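PDB 3RRK: V-type ATPase 116 kDa subunit, which probably serves as the stator subunit of a rotary, proton-translocating V-type ATPase, this fragment being its cytoplasmic N-terminal domain. Local coordinates for residues V104-L118 / L242-S256. Residues are numbered along the deposited sequence; the frame is centred on the assembly and turned at random.
Sequences VASRAEVLGKERAAL and LVGIREEVARLSRES
The R107 guanidinium has CD1 of L252 over one face, 3.0 Å above the plane and displaced toward the rim, while E255 OE1 lies at its edge. R107 NH2 makes a weak, salt-bridging hydrogen bond to E255 OE1 (3.4 Å), the guanidinium and carboxylate planes being turned 67° apart. On the same arginine, NE donates to a water. Shortening R107 to an alanine here would probably leave E255 without its cross-helix charge partner and take the flat guanidinium away from L252 CD1.

The example illustrates a general rule of helix packing: an apolar seam with a polar link at its margin. I245 is a knob in a hole formed by L111, E114, R115 and L118; its CG2, anti to the backbone N, meets R115 CB at 3.7 Å, whereas CD1 reaches E114 CG. Farther along, V249 CG2 touches L111 CB, and L252 CD2 rests on A108 CB at 3.8 Å. R115 lays its CG against L242 CD1, and its NH1 is hydrogen-bonded to V78 O.

Segments 104-118 and 242-256 run roughly antiparallel (151°), their axes 9.6 Å apart at closest approach; they belong to helices 94-138 and 224-281, part of the long helical bundle that links the two α/β lobes, with helix 56-79 packing against A105, A108 and S253.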
loop_
_atom_site.group_PDB
_atom_site.type_symbol
_atom_site.label_atom_id
_atom_site.label_comp_id
_atom_site.label_asym_id
_atom_site.label_seq_id
_atom_site.Cartn_x
_atom_site.Cartn_y
_atom_site.Cartn_z
ATOM N N VAL A 104 10.355 -3.618 14.340
ATOM C CA VAL A 104 9.079 -2.939 14.257
ATOM C C VAL A 104 8.513 -2.942 12.835
ATOM O O VAL A 104 7.336 -3.198 12.627
ATOM C CB VAL A 104 9.217 -1.478 14.739
ATOM C CG1 VAL A 104 7.943 -0.697 14.448
ATOM C CG2 VAL A 104 9.557 -1.451 16.219
ATOM N N ALA A 105 9.352 -2.641 11.859
ATOM C CA ALA A 105 8.918 -2.645 10.472
ATOM C C ALA A 105 8.507 -4.052 9.984
ATOM O O ALA A 105 7.536 -4.206 9.239
ATOM C CB ALA A 105 10.001 -2.058 9.587
ATOM N N SER A 106 9.249 -5.073 10.405
ATOM C CA SER A 106 8.902 -6.444 10.062
ATOM C C SER A 106 7.566 -6.864 10.679
ATOM O O SER A 106 6.735 -7.483 10.024
ATOM C CB SER A 106 10.006 -7.397 10.489
ATOM O OG SER A 106 11.070 -7.328 9.567
ATOM N N ARG A 107 7.356 -6.524 11.937
ATOM C CA ARG A 107 6.102 -6.865 12.576
ATOM C C ARG A 107 4.959 -6.124 11.931
ATOM O O ARG A 107 3.893 -6.684 11.729
ATOM C CB ARG A 107 6.138 -6.580 14.070
ATOM C CG ARG A 107 6.553 -7.775 14.911
ATOM C CD ARG A 107 6.914 -7.335 16.320
ATOM N NE ARG A 107 5.756 -6.876 17.088
ATOM C CZ ARG A 107 5.789 -5.877 17.973
ATOM N NH1 ARG A 107 6.922 -5.201 18.189
ATOM N NH2 ARG A 107 4.684 -5.541 18.638
ATOM N N ALA A 108 5.174 -4.864 11.591
ATOM C CA ALA A 108 4.076 -4.095 11.038
ATOM C C ALA A 108 3.764 -4.672 9.672
ATOM O O ALA A 108 2.601 -4.798 9.284
ATOM C CB ALA A 108 4.412 -2.593 10.958
ATOM N N GLU A 109 4.797 -5.062 8.944
ATOM C CA GLU A 109 4.533 -5.557 7.598
ATOM C C GLU A 109 3.640 -6.788 7.636
ATOM O O GLU A 109 2.690 -6.905 6.861
ATOM C CB GLU A 109 5.819 -5.852 6.842
ATOM C CG GLU A 109 5.613 -5.976 5.339
ATOM C CD GLU A 109 6.772 -6.683 4.647
ATOM O OE1 GLU A 109 7.633 -7.255 5.358
ATOM O OE2 GLU A 109 6.817 -6.679 3.393
ATOM N N VAL A 110 3.954 -7.687 8.561
ATOM C CA VAL A 110 3.252 -8.953 8.724
ATOM C C VAL A 110 1.831 -8.717 9.243
ATOM O O VAL A 110 0.865 -9.173 8.652
ATOM C CB VAL A 110 4.060 -9.894 9.666
ATOM C CG1 VAL A 110 3.195 -10.979 10.262
ATOM C CG2 VAL A 110 5.257 -10.483 8.925
ATOM N N LEU A 111 1.701 -7.990 10.342
ATOM C CA LEU A 111 0.380 -7.643 10.864
ATOM C C LEU A 111 -0.513 -7.000 9.820
ATOM O O LEU A 111 -1.656 -7.413 9.655
ATOM C CB LEU A 111 0.512 -6.726 12.069
ATOM C CG LEU A 111 1.195 -7.486 13.207
ATOM C CD1 LEU A 111 1.495 -6.596 14.402
ATOM C CD2 LEU A 111 0.323 -8.662 13.600
ATOM N N GLY A 112 0.008 -5.999 9.115
ATOM C CA GLY A 112 -0.774 -5.285 8.125
ATOM C C GLY A 112 -1.247 -6.191 7.004
ATOM O O GLY A 112 -2.338 -6.003 6.459
ATOM N N LYS A 113 -0.424 -7.176 6.651
ATOM C CA LYS A 113 -0.782 -8.109 5.589
ATOM C C LYS A 113 -1.861 -9.080 6.052
ATOM O O LYS A 113 -2.770 -9.435 5.297
ATOM C CB LYS A 113 0.445 -8.874 5.081
ATOM C CG LYS A 113 1.222 -8.143 3.982
ATOM C CD LYS A 113 2.466 -8.919 3.556
ATOM C CE LYS A 113 3.295 -8.156 2.521
ATOM N NZ LYS A 113 4.653 -8.765 2.356
ATOM N N GLU A 114 -1.775 -9.493 7.305
ATOM C CA GLU A 114 -2.722 -10.453 7.803
ATOM C C GLU A 114 -4.078 -9.793 7.925
ATOM O O GLU A 114 -5.066 -10.322 7.417
ATOM C CB GLU A 114 -2.259 -11.029 9.143
ATOM C CG GLU A 114 -3.101 -12.209 9.607
ATOM C CD GLU A 114 -3.182 -13.303 8.554
ATOM O OE1 GLU A 114 -2.124 -13.620 7.970
ATOM O OE2 GLU A 114 -4.295 -13.830 8.301
ATOM N N ARG A 115 -4.104 -8.635 8.595
ATOM C CA ARG A 115 -5.316 -7.821 8.792
ATOM C C ARG A 115 -6.058 -7.555 7.480
ATOM O O ARG A 115 -7.277 -7.696 7.408
ATOM C CB ARG A 115 -4.978 -6.488 9.477
ATOM C CG ARG A 115 -6.188 -5.573 9.670
ATOM C CD ARG A 115 -5.802 -4.199 10.188
ATOM N NE ARG A 115 -4.976 -3.493 9.213
ATOM C CZ ARG A 115 -4.159 -2.484 9.504
ATOM N NH1 ARG A 115 -4.049 -2.067 10.757
ATOM N NH2 ARG A 115 -3.443 -1.910 8.537
ATOM N N ALA A 116 -5.326 -7.177 6.442
ATOM C CA ALA A 116 -5.937 -7.006 5.126
ATOM C C ALA A 116 -6.518 -8.305 4.557
ATOM O O ALA A 116 -7.591 -8.291 3.953
ATOM C CB ALA A 116 -4.943 -6.367 4.122
ATOM N N ALA A 117 -5.814 -9.421 4.733
ATOM C CA ALA A 117 -6.303 -10.712 4.218
ATOM C C ALA A 117 -7.585 -11.122 4.927
ATOM O O ALA A 117 -8.540 -11.557 4.288
ATOM C CB ALA A 117 -5.257 -11.798 4.355
ATOM N N LEU A 118 -7.612 -10.955 6.243
ATOM C CA LEU A 118 -8.836 -11.166 7.003
ATOM C C LEU A 118 -9.980 -10.257 6.578
ATOM O O LEU A 118 -11.084 -10.732 6.385
ATOM C CB LEU A 118 -8.561 -11.059 8.498
ATOM C CG LEU A 118 -7.785 -12.288 8.985
ATOM C CD1 LEU A 118 -6.653 -11.903 9.916
ATOM C CD2 LEU A 118 -8.723 -13.316 9.628
ATOM N N LEU A 242 -9.259 -11.564 13.533
ATOM C CA LEU A 242 -9.041 -10.168 13.209
ATOM C C LEU A 242 -8.899 -9.374 14.510
ATOM O O LEU A 242 -8.039 -8.506 14.636
ATOM C CB LEU A 242 -10.196 -9.640 12.362
ATOM C CG LEU A 242 -10.089 -8.199 11.872
ATOM C CD1 LEU A 242 -8.763 -7.983 11.183
ATOM C CD2 LEU A 242 -11.237 -7.878 10.931
ATOM N N VAL A 243 -9.735 -9.696 15.487
ATOM C CA VAL A 243 -9.631 -9.056 16.784
ATOM C C VAL A 243 -8.204 -9.166 17.309
ATOM O O VAL A 243 -7.570 -8.165 17.644
ATOM C CB VAL A 243 -10.648 -9.646 17.776
ATOM C CG1 VAL A 243 -10.301 -9.247 19.198
ATOM C CG2 VAL A 243 -12.046 -9.159 17.420
ATOM N N GLY A 244 -7.689 -10.383 17.347
ATOM C CA GLY A 244 -6.324 -10.625 17.777
ATOM C C GLY A 244 -5.254 -9.882 16.995
ATOM O O GLY A 244 -4.298 -9.372 17.577
ATOM N N ILE A 245 -5.399 -9.832 15.673
ATOM C CA ILE A 245 -4.485 -9.066 14.840
ATOM C C ILE A 245 -4.542 -7.574 15.199
ATOM O O ILE A 245 -3.516 -6.889 15.241
ATOM C CB ILE A 245 -4.817 -9.225 13.356
ATOM C CG1 ILE A 245 -4.610 -10.689 12.905
ATOM C CG2 ILE A 245 -3.975 -8.282 12.536
ATOM C CD1 ILE A 245 -3.148 -11.207 12.912
ATOM N N ARG A 246 -5.743 -7.078 15.479
ATOM C CA ARG A 246 -5.907 -5.667 15.786
ATOM C C ARG A 246 -5.294 -5.336 17.136
ATOM O O ARG A 246 -4.766 -4.243 17.329
ATOM C CB ARG A 246 -7.378 -5.260 15.756
ATOM C CG ARG A 246 -8.025 -5.345 14.389
ATOM C CD ARG A 246 -9.361 -4.624 14.406
ATOM N NE ARG A 246 -9.793 -4.354 15.775
ATOM C CZ ARG A 246 -11.062 -4.288 16.160
ATOM N NH1 ARG A 246 -12.030 -4.477 15.271
ATOM N NH2 ARG A 246 -11.363 -4.041 17.432
ATOM N N GLU A 247 -5.355 -6.284 18.067
ATOM C CA GLU A 247 -4.769 -6.077 19.389
ATOM C C GLU A 247 -3.249 -6.010 19.289
ATOM O O GLU A 247 -2.599 -5.232 19.980
ATOM C CB GLU A 247 -5.247 -7.143 20.382
ATOM C CG GLU A 247 -6.764 -7.048 20.677
ATOM C CD GLU A 247 -7.288 -8.102 21.670
ATOM O OE1 GLU A 247 -6.619 -9.149 21.849
ATOM O OE2 GLU A 247 -8.372 -7.878 22.272
ATOM N N GLU A 248 -2.692 -6.811 18.397
ATOM C CA GLU A 248 -1.266 -6.775 18.122
ATOM C C GLU A 248 -0.865 -5.440 17.488
ATOM O O GLU A 248 0.165 -4.860 17.824
ATOM C CB GLU A 248 -0.915 -7.916 17.174
ATOM C CG GLU A 248 -0.851 -9.254 17.840
ATOM C CD GLU A 248 0.449 -9.440 18.587
ATOM O OE1 GLU A 248 1.504 -9.582 17.919
ATOM O OE2 GLU A 248 0.410 -9.426 19.841
ATOM N N VAL A 249 -1.676 -4.980 16.544
ATOM C CA VAL A 249 -1.424 -3.715 15.898
ATOM C C VAL A 249 -1.507 -2.554 16.905
ATOM O O VAL A 249 -0.611 -1.708 16.958
ATOM C CB VAL A 249 -2.367 -3.515 14.687
ATOM C CG1 VAL A 249 -2.166 -2.137 14.077
ATOM C CG2 VAL A 249 -2.113 -4.614 13.635
ATOM N N ALA A 250 -2.559 -2.536 17.717
ATOM C CA ALA A 250 -2.669 -1.559 18.801
ATOM C C ALA A 250 -1.436 -1.587 19.689
ATOM O O ALA A 250 -0.833 -0.559 19.964
ATOM C CB ALA A 250 -3.917 -1.803 19.633
ATOM N N ARG A 251 -1.059 -2.776 20.134
ATOM C CA ARG A 251 0.122 -2.927 20.974
ATOM C C ARG A 251 1.369 -2.352 20.299
ATOM O O ARG A 251 2.213 -1.750 20.949
ATOM C CB ARG A 251 0.309 -4.390 21.357
ATOM C CG ARG A 251 1.558 -4.693 22.152
ATOM C CD ARG A 251 1.576 -6.157 22.583
ATOM N NE ARG A 251 0.403 -6.493 23.393
ATOM C CZ ARG A 251 -0.553 -7.354 23.035
ATOM N NH1 ARG A 251 -0.485 -7.997 21.872
ATOM N NH2 ARG A 251 -1.577 -7.582 23.852
ATOM N N LEU A 252 1.472 -2.500 18.989
ATOM C CA LEU A 252 2.639 -1.984 18.290
ATOM C C LEU A 252 2.604 -0.447 18.242
ATOM O O LEU A 252 3.638 0.215 18.333
ATOM C CB LEU A 252 2.737 -2.587 16.891
ATOM C CG LEU A 252 4.001 -2.249 16.100
ATOM C CD1 LEU A 252 5.215 -2.713 16.855
ATOM C CD2 LEU A 252 3.982 -2.861 14.706
ATOM N N SER A 253 1.405 0.110 18.113
ATOM C CA SER A 253 1.227 1.548 18.137
ATOM C C SER A 253 1.635 2.145 19.497
ATOM O O SER A 253 2.419 3.093 19.583
ATOM C CB SER A 253 -0.223 1.896 17.846
ATOM O OG SER A 253 -0.354 3.275 17.556
ATOM N N ARG A 254 1.102 1.585 20.567
ATOM C CA ARG A 254 1.433 2.076 21.888
ATOM C C ARG A 254 2.926 1.937 22.187
ATOM O O ARG A 254 3.533 2.820 22.775
ATOM C CB ARG A 254 0.595 1.361 22.947
ATOM C CG ARG A 254 -0.900 1.589 22.799
ATOM C CD ARG A 254 -1.672 1.121 24.033
ATOM N NE ARG A 254 -1.525 -0.317 24.232
ATOM C CZ ARG A 254 -2.347 -1.233 23.728
ATOM N NH1 ARG A 254 -3.390 -0.861 23.001
ATOM N NH2 ARG A 254 -2.126 -2.521 23.958
ATOM N N GLU A 255 3.528 0.832 21.774
ATOM C CA GLU A 255 4.921 0.596 22.114
ATOM C C GLU A 255 5.870 1.426 21.264
ATOM O O GLU A 255 6.943 1.819 21.715
ATOM C CB GLU A 255 5.264 -0.878 21.931
ATOM C CG GLU A 255 4.579 -1.825 22.895
ATOM C CD GLU A 255 4.815 -3.287 22.530
ATOM O OE1 GLU A 255 5.208 -3.558 21.361
ATOM O OE2 GLU A 255 4.607 -4.153 23.415
ATOM N N SER A 256 5.473 1.689 20.028
ATOM C CA SER A 256 6.428 2.165 19.037
ATOM C C SER A 256 5.959 3.305 18.122
ATOM O O SER A 256 6.742 3.803 17.314
ATOM C CB SER A 256 6.902 0.979 18.176
ATOM O OG SER A 256 7.917 0.251 18.831
HETATM O O HOH W 1 3.739 -9.026 17.178
#